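Long-range contact in dihydropteroate synthase (Anaplasma phagocytophilum, PDB 6UCZ), which probably catalyses the condensation of 6-hydroxymethyl-7,8-dihydropterin pyrophosphate with p-aminobenzoate to form dihydropteroate, a step of folate biosynthesis: residues L204-W218 against F232-L246. Sequence-based numbering, arbitrary orientation.
Sequences LDPGLGFGKLPEYSW and FPVCVGHSRKSMFSL. With PMM (pterin-6-yl-methyl-monophosphate), chain C.
Leu-204 bridges Val-234 in parallel fashion: its N donates to Pro-233 O and its O accepts from Cys-235 N at 2.8 Å, a single bridge, beyond which the two strands soon give way to loops beside the pterin. Asp-205 has its CG anti to the backbone N (chi1 -177°), which turns the carboxylate to the ligand. OD2 takes both N3 (2.7 Å) and N2 of PMM, while OD1 accepts from Gly-207 N in an Asx turn and lies beside a water. That water accepts from Leu-208 N and Gly-237 N and also sits against PMM O4, so one molecule couples both loops to the pterin. Strands 202-205 and 235-236 are the first and last across the parallel sheet, and their bridge closes it into the TIM barrel of dihydropteroate synthases, with the pocket at the C-terminal strand ends. Lys-241, bent at chi2 and chi4, brings NZ to the mouth of the pocket; NZ donates to Leu-208 O in a long bond (3.3 Å) and to PMM N5 (3.2 Å), and so joins both segments to the pterin. Phe-210 presents its ring edge to the same N5, with CE2 at 3.5 Å, and Asn-133 and Arg-274 add further bonds to PMM. Beyond the pocket the contact turns largely apolar. Leu-208 CD1 lies between Val-236 CG1 and Met-243 SD. The thioether of Met-243 bends at chi3 (-67°) to set CE over the face of the Trp-218 five-membered ring, 3.6 Å from its centroid. Trp-218 NE1 donates to Met-243 O at 2.9 Å, from above the carbonyl plane and on the face opposite Leu-246 N. The six-membered ring of Trp-218 turns its edge to the face of Phe-244, planes at 79°, and Pro-214 CB packs on Leu-246 CB at 3.9 Å.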
loop_
_atom_site.group_PDB
_atom_site.type_symbol
_atom_site.label_atom_id
_atom_site.label_comp_id
_atom_site.label_asym_id
_atom_site.label_seq_id
_atom_site.Cartn_x
_atom_site.Cartn_y
_atom_site.Cartn_z
ATOM N N LEU A 204 1.164 -6.148 -6.880
ATOM C CA LEU A 204 2.230 -6.659 -6.016
ATOM C C LEU A 204 2.978 -5.523 -5.330
ATOM O O LEU A 204 3.333 -4.531 -5.970
ATOM C CB LEU A 204 3.230 -7.499 -6.816
ATOM C CG LEU A 204 2.646 -8.662 -7.622
ATOM C CD1 LEU A 204 3.736 -9.451 -8.336
ATOM C CD2 LEU A 204 1.806 -9.572 -6.723
ATOM N N ASP A 205 3.252 -5.691 -4.038
ATOM C CA ASP A 205 3.935 -4.675 -3.231
ATOM C C ASP A 205 5.020 -5.362 -2.412
ATOM O O ASP A 205 4.716 -6.324 -1.672
ATOM C CB ASP A 205 2.916 -3.947 -2.343
ATOM C CG ASP A 205 3.515 -2.812 -1.525
ATOM O OD1 ASP A 205 4.702 -2.873 -1.106
ATOM O OD2 ASP A 205 2.762 -1.845 -1.267
ATOM N N PRO A 206 6.287 -4.928 -2.504
ATOM C CA PRO A 206 7.366 -5.605 -1.758
ATOM C C PRO A 206 7.387 -5.318 -0.265
ATOM O O PRO A 206 8.226 -5.903 0.438
ATOM C CB PRO A 206 8.636 -5.061 -2.422
ATOM C CG PRO A 206 8.229 -3.679 -2.871
ATOM C CD PRO A 206 6.809 -3.832 -3.347
ATOM N N GLY A 207 6.549 -4.417 0.238
ATOM C CA GLY A 207 6.536 -4.140 1.665
ATOM C C GLY A 207 7.839 -3.567 2.200
ATOM O O GLY A 207 8.475 -4.151 3.086
ATOM N N LEU A 208 8.236 -2.410 1.677
ATOM C CA LEU A 208 9.439 -1.743 2.163
ATOM C C LEU A 208 9.346 -1.515 3.662
ATOM O O LEU A 208 8.289 -1.160 4.189
ATOM C CB LEU A 208 9.648 -0.397 1.434
ATOM C CG LEU A 208 9.764 -0.415 -0.097
ATOM C CD1 LEU A 208 10.250 0.961 -0.665
ATOM C CD2 LEU A 208 10.741 -1.507 -0.500
ATOM N N GLY A 209 10.447 -1.769 4.365
ATOM C CA GLY A 209 10.462 -1.612 5.803
ATOM C C GLY A 209 9.914 -2.785 6.611
ATOM O O GLY A 209 10.166 -2.845 7.816
ATOM N N PHE A 210 9.108 -3.673 6.023
ATOM C CA PHE A 210 8.507 -4.777 6.790
ATOM C C PHE A 210 9.531 -5.900 6.933
ATOM O O PHE A 210 9.724 -6.726 6.040
ATOM C CB PHE A 210 7.211 -5.255 6.142
ATOM C CG PHE A 210 6.061 -4.304 6.348
ATOM C CD1 PHE A 210 5.187 -4.474 7.420
ATOM C CD2 PHE A 210 5.867 -3.222 5.490
ATOM C CE1 PHE A 210 4.133 -3.588 7.627
ATOM C CE2 PHE A 210 4.821 -2.327 5.696
ATOM C CZ PHE A 210 3.948 -2.512 6.761
ATOM N N GLY A 211 10.240 -5.890 8.055
ATOM C CA GLY A 211 11.347 -6.805 8.252
ATOM C C GLY A 211 12.528 -6.555 7.345
ATOM O O GLY A 211 13.351 -7.453 7.148
ATOM N N LYS A 212 12.660 -5.338 6.818
ATOM C CA LYS A 212 13.682 -5.006 5.836
ATOM C C LYS A 212 14.408 -3.770 6.345
ATOM O O LYS A 212 13.835 -2.675 6.367
ATOM C CB LYS A 212 13.038 -4.745 4.475
ATOM C CG LYS A 212 12.225 -5.930 3.968
ATOM C CD LYS A 212 11.506 -5.609 2.676
ATOM C CE LYS A 212 10.613 -6.770 2.254
ATOM N NZ LYS A 212 9.390 -6.876 3.097
ATOM N N LEU A 213 15.673 -3.942 6.712
ATOM C CA LEU A 213 16.476 -2.841 7.192
ATOM C C LEU A 213 16.660 -1.815 6.076
ATOM O O LEU A 213 16.486 -2.135 4.896
ATOM C CB LEU A 213 17.812 -3.351 7.720
ATOM C CG LEU A 213 17.668 -4.144 9.015
ATOM C CD1 LEU A 213 18.994 -4.756 9.416
ATOM C CD2 LEU A 213 17.118 -3.256 10.122
ATOM N N PRO A 214 16.998 -0.574 6.428
ATOM C CA PRO A 214 17.089 0.477 5.387
ATOM C C PRO A 214 17.895 0.108 4.147
ATOM O O PRO A 214 17.416 0.336 3.030
ATOM C CB PRO A 214 17.718 1.654 6.146
ATOM C CG PRO A 214 17.280 1.482 7.550
ATOM C CD PRO A 214 17.204 -0.037 7.784
ATOM N N GLU A 215 19.089 -0.475 4.304
ATOM C CA GLU A 215 19.886 -0.860 3.140
ATOM C C GLU A 215 19.118 -1.792 2.211
ATOM O O GLU A 215 19.216 -1.673 0.984
ATOM C CB GLU A 215 21.186 -1.520 3.580
ATOM C CG GLU A 215 22.093 -0.610 4.394
ATOM C CD GLU A 215 21.746 -0.604 5.886
ATOM O OE1 GLU A 215 22.615 -0.180 6.684
ATOM O OE2 GLU A 215 20.622 -1.029 6.263
ATOM N N TYR A 216 18.381 -2.762 2.775
ATOM C CA TYR A 216 17.636 -3.695 1.937
ATOM C C TYR A 216 16.449 -3.017 1.264
ATOM O O TYR A 216 16.127 -3.330 0.114
ATOM C CB TYR A 216 17.165 -4.900 2.760
ATOM C CG TYR A 216 18.303 -5.741 3.293
ATOM C CD1 TYR A 216 19.094 -6.510 2.442
ATOM C CD2 TYR A 216 18.581 -5.778 4.653
ATOM C CE1 TYR A 216 20.159 -7.284 2.944
ATOM C CE2 TYR A 216 19.624 -6.543 5.159
ATOM C CZ TYR A 216 20.409 -7.298 4.308
ATOM O OH TYR A 216 21.443 -8.065 4.841
ATOM N N SER A 217 15.767 -2.108 1.974
ATOM C CA SER A 217 14.637 -1.400 1.374
ATOM C C SER A 217 15.083 -0.522 0.214
ATOM O O SER A 217 14.377 -0.422 -0.795
ATOM C CB SER A 217 13.907 -0.559 2.418
ATOM O OG SER A 217 13.187 -1.395 3.315
ATOM N N TRP A 218 16.252 0.120 0.330
ATOM C CA TRP A 218 16.775 0.875 -0.809
ATOM C C TRP A 218 17.132 -0.051 -1.963
ATOM O O TRP A 218 16.881 0.279 -3.130
ATOM C CB TRP A 218 17.999 1.717 -0.390
ATOM C CG TRP A 218 17.586 2.945 0.338
ATOM C CD1 TRP A 218 17.601 3.157 1.691
ATOM C CD2 TRP A 218 17.048 4.126 -0.250
ATOM N NE1 TRP A 218 17.094 4.401 1.977
ATOM C CE2 TRP A 218 16.747 5.017 0.801
ATOM C CE3 TRP A 218 16.776 4.516 -1.570
ATOM C CZ2 TRP A 218 16.200 6.278 0.574
ATOM C CZ3 TRP A 218 16.229 5.772 -1.793
ATOM C CH2 TRP A 218 15.950 6.636 -0.730
ATOM N N PHE A 232 2.852 -7.968 -13.527
ATOM C CA PHE A 232 1.798 -7.440 -12.681
ATOM C C PHE A 232 2.066 -5.983 -12.332
ATOM O O PHE A 232 3.222 -5.578 -12.183
ATOM C CB PHE A 232 1.694 -8.250 -11.384
ATOM C CG PHE A 232 1.281 -9.674 -11.599
ATOM C CD1 PHE A 232 2.224 -10.639 -11.898
ATOM C CD2 PHE A 232 -0.051 -10.046 -11.507
ATOM C CE1 PHE A 232 1.845 -11.952 -12.103
ATOM C CE2 PHE A 232 -0.439 -11.350 -11.716
ATOM C CZ PHE A 232 0.509 -12.308 -12.012
ATOM N N PRO A 233 1.014 -5.183 -12.160
ATOM C CA PRO A 233 1.204 -3.841 -11.600
ATOM C C PRO A 233 1.816 -3.920 -10.212
ATOM O O PRO A 233 1.589 -4.875 -9.457
ATOM C CB PRO A 233 -0.213 -3.263 -11.554
ATOM C CG PRO A 233 -1.021 -4.128 -12.492
ATOM C CD PRO A 233 -0.402 -5.483 -12.430
ATOM N N VAL A 234 2.604 -2.898 -9.885
ATOM C CA VAL A 234 3.362 -2.836 -8.645
ATOM C C VAL A 234 2.929 -1.618 -7.843
ATOM O O VAL A 234 2.697 -0.542 -8.404
ATOM C CB VAL A 234 4.876 -2.805 -8.943
ATOM C CG1 VAL A 234 5.670 -2.436 -7.705
ATOM C CG2 VAL A 234 5.317 -4.162 -9.489
ATOM N N CYS A 235 2.796 -1.801 -6.534
ATOM C CA CYS A 235 2.592 -0.720 -5.582
ATOM C C CYS A 235 3.815 -0.612 -4.676
ATOM O O CYS A 235 4.340 -1.627 -4.204
ATOM C CB CYS A 235 1.339 -0.966 -4.733
ATOM S SG CYS A 235 1.032 0.253 -3.439
ATOM N N VAL A 236 4.269 0.613 -4.417
ATOM C CA VAL A 236 5.381 0.817 -3.497
ATOM C C VAL A 236 4.961 1.797 -2.409
ATOM O O VAL A 236 4.453 2.885 -2.706
ATOM C CB VAL A 236 6.643 1.322 -4.222
ATOM C CG1 VAL A 236 7.720 1.709 -3.203
ATOM C CG2 VAL A 236 7.142 0.255 -5.178
ATOM N N GLY A 237 5.198 1.419 -1.150
ATOM C CA GLY A 237 4.925 2.286 -0.016
ATOM C C GLY A 237 6.189 2.697 0.713
ATOM O O GLY A 237 6.585 2.090 1.718
ATOM N N HIS A 238 6.850 3.729 0.188
ATOM C CA HIS A 238 8.108 4.226 0.731
ATOM C C HIS A 238 7.927 5.428 1.644
ATOM O O HIS A 238 8.884 5.825 2.313
ATOM C CB HIS A 238 9.050 4.613 -0.421
ATOM C CG HIS A 238 8.489 5.680 -1.319
ATOM N ND1 HIS A 238 7.290 5.535 -1.988
ATOM C CD2 HIS A 238 8.961 6.904 -1.656
ATOM C CE1 HIS A 238 7.043 6.627 -2.693
ATOM N NE2 HIS A 238 8.046 7.472 -2.514
ATOM N N SER A 239 6.726 6.005 1.683
ATOM C CA SER A 239 6.531 7.343 2.229
ATOM C C SER A 239 6.860 7.415 3.714
ATOM O O SER A 239 6.250 6.719 4.523
ATOM C CB SER A 239 5.093 7.789 1.971
ATOM O OG SER A 239 4.907 9.111 2.413
ATOM N N ARG A 240 7.822 8.277 4.071
ATOM C CA ARG A 240 8.230 8.543 5.446
ATOM C C ARG A 240 8.804 7.312 6.152
ATOM O O ARG A 240 8.997 7.346 7.368
ATOM C CB ARG A 240 7.074 9.107 6.289
ATOM C CG ARG A 240 6.422 10.388 5.743
ATOM C CD ARG A 240 5.312 10.849 6.670
ATOM N NE ARG A 240 4.684 12.069 6.180
ATOM C CZ ARG A 240 3.623 12.638 6.735
ATOM N NH1 ARG A 240 3.057 12.095 7.803
ATOM N NH2 ARG A 240 3.125 13.749 6.217
ATOM N N LYS A 241 9.139 6.255 5.418
ATOM C CA LYS A 241 9.563 5.000 6.042
ATOM C C LYS A 241 10.960 5.131 6.651
ATOM O O LYS A 241 11.760 5.998 6.278
ATOM C CB LYS A 241 9.530 3.870 5.013
ATOM C CG LYS A 241 8.091 3.474 4.562
ATOM C CD LYS A 241 7.681 2.188 5.245
ATOM C CE LYS A 241 6.190 1.828 5.134
ATOM N NZ LYS A 241 5.921 1.056 3.927
ATOM N N SER A 242 11.247 4.254 7.616
ATOM C CA SER A 242 12.515 4.335 8.326
ATOM C C SER A 242 13.711 4.124 7.406
ATOM O O SER A 242 14.835 4.460 7.796
ATOM C CB SER A 242 12.537 3.317 9.471
ATOM O OG SER A 242 12.494 2.014 8.953
ATOM N N MET A 243 13.502 3.593 6.191
ATOM C CA MET A 243 14.599 3.522 5.227
ATOM C C MET A 243 15.269 4.887 5.034
ATOM O O MET A 243 16.469 4.959 4.740
ATOM C CB MET A 243 14.104 2.960 3.893
ATOM C CG MET A 243 13.079 3.858 3.150
ATOM S SD MET A 243 12.319 3.106 1.686
ATOM C CE MET A 243 13.746 2.991 0.607
ATOM N N PHE A 244 14.532 5.977 5.239
ATOM C CA PHE A 244 15.137 7.299 5.118
ATOM C C PHE A 244 16.008 7.658 6.309
ATOM O O PHE A 244 16.639 8.708 6.288
ATOM C CB PHE A 244 14.059 8.367 4.923
ATOM C CG PHE A 244 13.415 8.314 3.575
ATOM C CD1 PHE A 244 14.013 8.929 2.476
ATOM C CD2 PHE A 244 12.254 7.580 3.378
ATOM C CE1 PHE A 244 13.425 8.869 1.204
ATOM C CE2 PHE A 244 11.685 7.498 2.124
ATOM C CZ PHE A 244 12.277 8.156 1.029
ATOM N N SER A 245 16.061 6.835 7.355
ATOM C CA SER A 245 17.030 7.100 8.409
ATOM C C SER A 245 18.456 6.899 7.914
ATOM O O SER A 245 19.401 7.361 8.563
ATOM C CB SER A 245 16.773 6.199 9.613
ATOM O OG SER A 245 17.154 4.876 9.291
ATOM N N LEU A 246 18.623 6.204 6.787
ATOM C CA LEU A 246 19.947 5.922 6.240
ATOM C C LEU A 246 20.565 7.174 5.615
ATOM O O LEU A 246 21.761 7.447 5.797
ATOM C CB LEU A 246 19.825 4.795 5.214
ATOM C CG LEU A 246 21.108 4.166 4.700
ATOM C CD1 LEU A 246 21.842 3.511 5.862
ATOM C CD2 LEU A 246 20.771 3.170 3.600
HETATM N N5 PMM C . 2.889 0.354 4.613
HETATM C C6 PMM C . 2.121 0.552 5.690
HETATM C C7 PMM C . 0.783 0.205 5.685
HETATM N N8 PMM C . 0.155 -0.354 4.644
HETATM N N1 PMM C . 0.276 -1.104 2.493
HETATM C C2 PMM C . 0.986 -1.337 1.395
HETATM N N2 PMM C . 0.403 -1.907 0.335
HETATM N N3 PMM C . 2.317 -1.036 1.288
HETATM C C4 PMM C . 3.084 -0.477 2.284
HETATM O O4 PMM C . 4.284 -0.259 2.120
HETATM C C4A PMM C . 2.332 -0.201 3.527
HETATM C C8A PMM C . 0.932 -0.546 3.571
HETATM C C9 PMM C . 2.819 1.111 6.904
HETATM O O10 PMM C . 3.153 2.494 6.665
HETATM P PA PMM C . 2.390 3.712 7.408
HETATM O O1P PMM C . 3.209 4.957 7.030
HETATM O O2P PMM C . 2.555 3.509 8.908
HETATM O O3P PMM C . 0.965 3.773 6.969
HETATM O O HOH W 1 6.074 -0.983 0.203
#